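Local structure of KLLA0C04147p (Kluyveromyces lactis, 5H2D) at residues L17-Y25 with E418-H426. The protein binds ergosterol through its oxysterol-binding-protein-related (ORD) domain and probably transfers sterols between membranes. Sequence-based numbering, arbitrary orientation.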
ATOM      1  N   LEU A  17      16.343  15.791  -3.294  1.00 21.39           N
ATOM      2  CA  LEU A  17      17.784  15.602  -3.388  1.00 24.72           C
ATOM      3  C   LEU A  17      18.515  16.234  -2.209  1.00 21.99           C
ATOM      4  O   LEU A  17      19.461  15.644  -1.676  1.00 22.37           O
ATOM      5  CB  LEU A  17      18.301  16.179  -4.704  1.00 25.11           C
ATOM      6  CG  LEU A  17      18.065  15.293  -5.924  1.00 27.45           C
ATOM      7  CD1 LEU A  17      18.743  15.891  -7.152  1.00 30.99           C
ATOM      8  CD2 LEU A  17      18.583  13.888  -5.651  1.00 30.08           C
ATOM      9  N   GLU A  18      18.095  17.423  -1.782  1.00 20.11           N
ATOM     10  CA  GLU A  18      18.795  18.087  -0.689  1.00 20.30           C
ATOM     11  C   GLU A  18      18.661  17.315   0.612  1.00 20.17           C
ATOM     12  O   GLU A  18      19.578  17.333   1.437  1.00 21.11           O
ATOM     13  CB  GLU A  18      18.280  19.518  -0.515  1.00 25.07           C
ATOM     14  CG  GLU A  18      18.404  20.364  -1.775  1.00 34.49           C
ATOM     15  CD  GLU A  18      18.018  21.821  -1.557  1.00 41.05           C
ATOM     16  OE1 GLU A  18      18.705  22.708  -2.112  1.00 44.76           O
ATOM     17  OE2 GLU A  18      17.029  22.078  -0.835  1.00 43.50           O
ATOM     18  N   GLU A  19      17.533  16.630   0.810  1.00 19.57           N
ATOM     19  CA  GLU A  19      17.321  15.838   2.012  1.00 19.08           C
ATOM     20  C   GLU A  19      17.948  14.450   1.926  1.00 18.38           C
ATOM     21  O   GLU A  19      17.797  13.661   2.864  1.00 19.74           O
ATOM     22  CB  GLU A  19      15.818  15.740   2.307  1.00 17.34           C
ATOM     23  CG  GLU A  19      15.181  17.102   2.546  1.00 20.49           C
ATOM     24  CD  GLU A  19      13.794  17.032   3.165  1.00 23.01           C
ATOM     25  OE1 GLU A  19      13.237  15.915   3.292  1.00 17.13           O
ATOM     26  OE2 GLU A  19      13.272  18.110   3.529  1.00 21.10           O
ATOM     27  N   GLY A  20      18.646  14.132   0.844  1.00 18.84           N
ATOM     28  CA  GLY A  20      19.373  12.876   0.764  1.00 17.89           C
ATOM     29  C   GLY A  20      18.463  11.673   0.665  1.00 17.83           C
ATOM     30  O   GLY A  20      18.791  10.609   1.198  1.00 17.09           O
ATOM     31  N   SER A  21      17.339  11.815  -0.038  1.00 17.18           N
ATOM     32  CA  SER A  21      16.310  10.777  -0.039  1.00 14.90           C
ATOM     33  C   SER A  21      16.776   9.473  -0.667  1.00 17.40           C
ATOM     34  O   SER A  21      16.193   8.418  -0.393  1.00 15.91           O
ATOM     35  CB  SER A  21      15.084  11.298  -0.785  1.00 15.89           C
ATOM     36  OG  SER A  21      14.692  12.546  -0.256  1.00 17.84           O
ATOM     37  N   PHE A  22      17.791   9.509  -1.519  1.00 15.12           N
ATOM     38  CA  PHE A  22      18.221   8.317  -2.228  1.00 16.49           C
ATOM     39  C   PHE A  22      19.558   7.798  -1.735  1.00 15.04           C
ATOM     40  O   PHE A  22      20.023   6.759  -2.215  1.00 15.96           O
ATOM     41  CB  PHE A  22      18.244   8.615  -3.729  1.00 17.18           C
ATOM     42  CG  PHE A  22      16.962   9.223  -4.206  1.00 15.68           C
ATOM     43  CD1 PHE A  22      15.809   8.452  -4.272  1.00 17.82           C
ATOM     44  CD2 PHE A  22      16.879  10.571  -4.508  1.00 20.01           C
ATOM     45  CE1 PHE A  22      14.616   9.007  -4.673  1.00 17.03           C
ATOM     46  CE2 PHE A  22      15.679  11.136  -4.903  1.00 20.42           C
ATOM     47  CZ  PHE A  22      14.541  10.349  -4.991  1.00 19.68           C
ATOM     48  N   LEU A  23      20.162   8.470  -0.759  1.00 16.25           N
ATOM     49  CA  LEU A  23      21.386   7.962  -0.157  1.00 17.55           C
ATOM     50  C   LEU A  23      21.141   6.591   0.454  1.00 17.00           C
ATOM     51  O   LEU A  23      20.145   6.381   1.158  1.00 16.17           O
ATOM     52  CB  LEU A  23      21.890   8.926   0.910  1.00 17.46           C
ATOM     53  CG  LEU A  23      22.212  10.323   0.402  1.00 21.02           C
ATOM     54  CD1 LEU A  23      22.462  11.247   1.572  1.00 21.76           C
ATOM     55  CD2 LEU A  23      23.418  10.279  -0.540  1.00 20.67           C
ATOM     56  N   GLY A  24      22.057   5.665   0.185  1.00 17.76           N
ATOM     57  CA  GLY A  24      21.979   4.315   0.704  1.00 15.97           C
ATOM     58  C   GLY A  24      21.250   3.340  -0.196  1.00 15.77           C
ATOM     59  O   GLY A  24      21.197   2.145   0.121  1.00 16.33           O
ATOM     60  N   TYR A  25      20.684   3.812  -1.306  1.00 15.67           N
ATOM     61  CA  TYR A  25      19.930   2.965  -2.219  1.00 17.05           C
ATOM     62  C   TYR A  25      20.733   2.625  -3.470  1.00 19.49           C
ATOM     63  O   TYR A  25      20.161   2.353  -4.534  1.00 20.67           O
ATOM     64  CB  TYR A  25      18.588   3.628  -2.545  1.00 15.70           C
ATOM     65  CG  TYR A  25      17.609   3.466  -1.391  1.00 15.78           C
ATOM     66  CD1 TYR A  25      16.885   2.294  -1.244  1.00 16.20           C
ATOM     67  CD2 TYR A  25      17.446   4.464  -0.437  1.00 13.58           C
ATOM     68  CE1 TYR A  25      16.008   2.121  -0.183  1.00 13.12           C
ATOM     69  CE2 TYR A  25      16.572   4.300   0.639  1.00 12.88           C
ATOM     70  CZ  TYR A  25      15.861   3.122   0.746  1.00 14.00           C
ATOM     71  OH  TYR A  25      15.004   2.944   1.800  1.00 14.70           O
ATOM     72  N   GLU A 418      10.936  15.638   9.241  1.00 17.34           N
ATOM     73  CA  GLU A 418      12.269  15.531   9.825  1.00 20.93           C
ATOM     74  C   GLU A 418      13.019  14.262   9.452  1.00 19.38           C
ATOM     75  O   GLU A 418      14.251  14.247   9.522  1.00 16.35           O
ATOM     76  CB  GLU A 418      12.174  15.596  11.348  1.00 23.71           C
ATOM     77  CG  GLU A 418      11.495  16.843  11.838  1.00 27.32           C
ATOM     78  CD  GLU A 418      12.406  17.676  12.680  1.00 40.63           C
ATOM     79  OE1 GLU A 418      12.746  17.224  13.800  1.00 47.26           O
ATOM     80  OE2 GLU A 418      12.796  18.770  12.216  1.00 41.13           O
ATOM     81  N   TYR A 419      12.314  13.188   9.093  1.00 15.36           N
ATOM     82  CA  TYR A 419      12.960  11.880   9.027  1.00 13.63           C
ATOM     83  C   TYR A 419      14.132  11.868   8.050  1.00 14.39           C
ATOM     84  O   TYR A 419      15.229  11.405   8.386  1.00 14.76           O
ATOM     85  CB  TYR A 419      11.941  10.817   8.635  1.00 14.36           C
ATOM     86  CG  TYR A 419      12.553   9.448   8.427  1.00 11.13           C
ATOM     87  CD1 TYR A 419      12.853   8.644   9.518  1.00 11.88           C
ATOM     88  CD2 TYR A 419      12.835   8.961   7.142  1.00 11.05           C
ATOM     89  CE1 TYR A 419      13.413   7.383   9.350  1.00 13.84           C
ATOM     90  CE2 TYR A 419      13.397   7.683   6.967  1.00 12.65           C
ATOM     91  CZ  TYR A 419      13.677   6.911   8.081  1.00 11.15           C
ATOM     92  OH  TYR A 419      14.206   5.639   7.946  1.00 12.44           O
ATOM     93  N   TRP A 420      13.911  12.346   6.825  1.00 13.31           N
ATOM     94  CA  TRP A 420      14.947  12.196   5.810  1.00 12.57           C
ATOM     95  C   TRP A 420      16.143  13.101   6.094  1.00 15.21           C
ATOM     96  O   TRP A 420      17.283  12.695   5.850  1.00 14.94           O
ATOM     97  CB  TRP A 420      14.363  12.450   4.419  1.00 15.86           C
ATOM     98  CG  TRP A 420      13.306  11.431   4.054  1.00 14.51           C
ATOM     99  CD1 TRP A 420      11.954  11.589   4.143  1.00 13.40           C
ATOM    100  CD2 TRP A 420      13.529  10.094   3.581  1.00 15.15           C
ATOM    101  NE1 TRP A 420      11.315  10.433   3.737  1.00 15.13           N
ATOM    102  CE2 TRP A 420      12.257   9.504   3.387  1.00 13.64           C
ATOM    103  CE3 TRP A 420      14.675   9.344   3.285  1.00 14.84           C
ATOM    104  CZ2 TRP A 420      12.102   8.204   2.910  1.00 14.38           C
ATOM    105  CZ3 TRP A 420      14.524   8.049   2.816  1.00 14.84           C
ATOM    106  CH2 TRP A 420      13.235   7.490   2.640  1.00 12.65           C
ATOM    107  N   LYS A 421      15.908  14.307   6.626  1.00 16.87           N
ATOM    108  CA  LYS A 421      17.030  15.176   6.982  1.00 16.46           C
ATOM    109  C   LYS A 421      17.837  14.584   8.128  1.00 17.66           C
ATOM    110  O   LYS A 421      19.075  14.550   8.076  1.00 17.42           O
ATOM    111  CB  LYS A 421      16.518  16.568   7.348  1.00 19.42           C
ATOM    112  CG  LYS A 421      15.674  17.197   6.268  1.00 22.05           C
ATOM    113  CD  LYS A 421      15.355  18.656   6.558  1.00 26.79           C
ATOM    114  CE  LYS A 421      14.642  18.826   7.874  1.00 26.97           C
ATOM    115  NZ  LYS A 421      14.159  20.229   8.054  1.00 30.70           N
ATOM    116  N   GLN A 422      17.164  14.110   9.177  1.00 16.80           N
ATOM    117  CA  GLN A 422      17.897  13.511  10.286  1.00 15.95           C
ATOM    118  C   GLN A 422      18.617  12.249   9.841  1.00 16.80           C
ATOM    119  O   GLN A 422      19.704  11.950  10.337  1.00 19.70           O
ATOM    120  CB  GLN A 422      16.957  13.217  11.454  1.00 21.96           C
ATOM    121  CG  GLN A 422      16.251  14.455  11.972  1.00 23.73           C
ATOM    122  CD  GLN A 422      15.611  14.244  13.330  1.00 32.26           C
ATOM    123  OE1 GLN A 422      15.856  13.239  13.999  1.00 32.99           O
ATOM    124  NE2 GLN A 422      14.787  15.200  13.748  1.00 37.94           N
ATOM    125  N   ARG A 423      18.025  11.505   8.907  1.00 16.20           N
ATOM    126  CA  ARG A 423      18.696  10.343   8.331  1.00 16.40           C
ATOM    127  C   ARG A 423      19.945  10.759   7.556  1.00 15.67           C
ATOM    128  O   ARG A 423      21.019  10.162   7.712  1.00 17.60           O
ATOM    129  CB  ARG A 423      17.700   9.607   7.433  1.00 15.16           C
ATOM    130  CG  ARG A 423      18.222   8.394   6.669  1.00 14.62           C
ATOM    131  CD  ARG A 423      17.184   8.028   5.624  1.00 12.72           C
ATOM    132  NE  ARG A 423      17.475   6.790   4.902  1.00 13.32           N
ATOM    133  CZ  ARG A 423      18.266   6.705   3.838  1.00 15.10           C
ATOM    134  NH1 ARG A 423      18.879   7.785   3.377  1.00 16.17           N
ATOM    135  NH2 ARG A 423      18.446   5.544   3.237  1.00 13.92           N
ATOM    136  N   ARG A 424      19.803  11.763   6.691  1.00 14.99           N
ATOM    137  CA  ARG A 424      20.937  12.331   5.965  1.00 16.75           C
ATOM    138  C   ARG A 424      22.087  12.688   6.900  1.00 19.67           C
ATOM    139  O   ARG A 424      23.264  12.475   6.566  1.00 17.58           O
ATOM    140  CB  ARG A 424      20.461  13.567   5.197  1.00 17.28           C
ATOM    141  CG  ARG A 424      21.531  14.299   4.403  1.00 17.16           C
ATOM    142  CD  ARG A 424      21.066  15.713   4.064  1.00 16.30           C
ATOM    143  NE  ARG A 424      20.831  16.484   5.278  1.00 18.57           N
ATOM    144  CZ  ARG A 424      19.984  17.505   5.380  1.00 18.38           C
ATOM    145  NH1 ARG A 424      19.269  17.903   4.333  1.00 21.61           N
ATOM    146  NH2 ARG A 424      19.839  18.117   6.545  1.00 20.42           N
ATOM    147  N   ASP A 425      21.770  13.235   8.072  1.00 17.12           N
ATOM    148  CA  ASP A 425      22.779  13.750   8.984  1.00 17.05           C
ATOM    149  C   ASP A 425      23.199  12.730  10.032  1.00 18.32           C
ATOM    150  O   ASP A 425      23.869  13.098  11.003  1.00 21.04           O
ATOM    151  CB  ASP A 425      22.267  15.027   9.656  1.00 19.09           C
ATOM    152  CG  ASP A 425      22.023  16.148   8.660  1.00 16.61           C
ATOM    153  OD1 ASP A 425      22.573  16.092   7.539  1.00 20.38           O
ATOM    154  OD2 ASP A 425      21.269  17.082   8.995  1.00 22.71           O
ATOM    155  N   HIS A 426      22.810  11.461   9.863  1.00 16.36           N
ATOM    156  CA  HIS A 426      23.273  10.369  10.716  1.00 15.59           C
ATOM    157  C   HIS A 426      22.848  10.562  12.166  1.00 18.61           C
ATOM    158  O   HIS A 426      23.611  10.288  13.101  1.00 20.58           O
ATOM    159  CB  HIS A 426      24.793  10.209  10.604  1.00 19.13           C
ATOM    160  CG  HIS A 426      25.260  10.075   9.190  1.00 21.18           C
ATOM    161  ND1 HIS A 426      25.929  11.081   8.527  1.00 24.76           N
ATOM    162  CD2 HIS A 426      25.098   9.073   8.295  1.00 20.81           C
ATOM    163  CE1 HIS A 426      26.185  10.692   7.291  1.00 23.35           C
ATOM    164  NE2 HIS A 426      25.692   9.477   7.125  1.00 25.47           N
TER
HETATM  165  O   HOH W   1      12.914  14.996   5.919  1.00 19.98           O
HETATM  166  O   HOH W   2      11.559  19.308   6.010  1.00 31.62           O
HETATM  167  O   HOH W   3      18.378  10.720   4.015  1.00 17.21           O
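Two neighbouring arginines of helix 419-424 take carbonyls at the end of helix 7-18, which closes in a Schellman motif at Gly20, and in the turn after it: Arg424 the one of Glu18, Arg423 the one of Leu23. This joins the N-terminal part of the sterol-binding ORD domain to a helix near its C-terminus. Arg423 grips a single atom end-on: NH2 and NH1 reach Leu23 O at 2.8 and 2.9 Å, with that oxygen in the guanidinium plane. Its chain runs straight from CG to NE, with CG anti to the backbone N (chi1 177°), while NE pairs with Glu130 of strand 128-133, which also binds the Tyr25 hydroxyl. The planes of the Tyr25 ring and the Arg423 guanidinium differ by 12°, and Tyr25 CE2 meets Arg423 NH2 obliquely at 3.4 Å. Arg424, bent at chi3, sends NH1 to Glu18 O (3.0 Å) from above the carbonyl plane; NE and NH2 hold Asp425 side-on. Replacing Arg424 with an alanine would probably leave Glu18 O without this donor and Asp425 without its salt bridge. Glu19, salt-bridged to Arg139, rests CD against Lys421 CG at 3.6 Å, the two side chains crossing at a slant. Between the segments, water 3 lies within hydrogen-bonding distance of Gly20 O and Trp420 O and accepts from Arg423 NH1 at 3.0 Å.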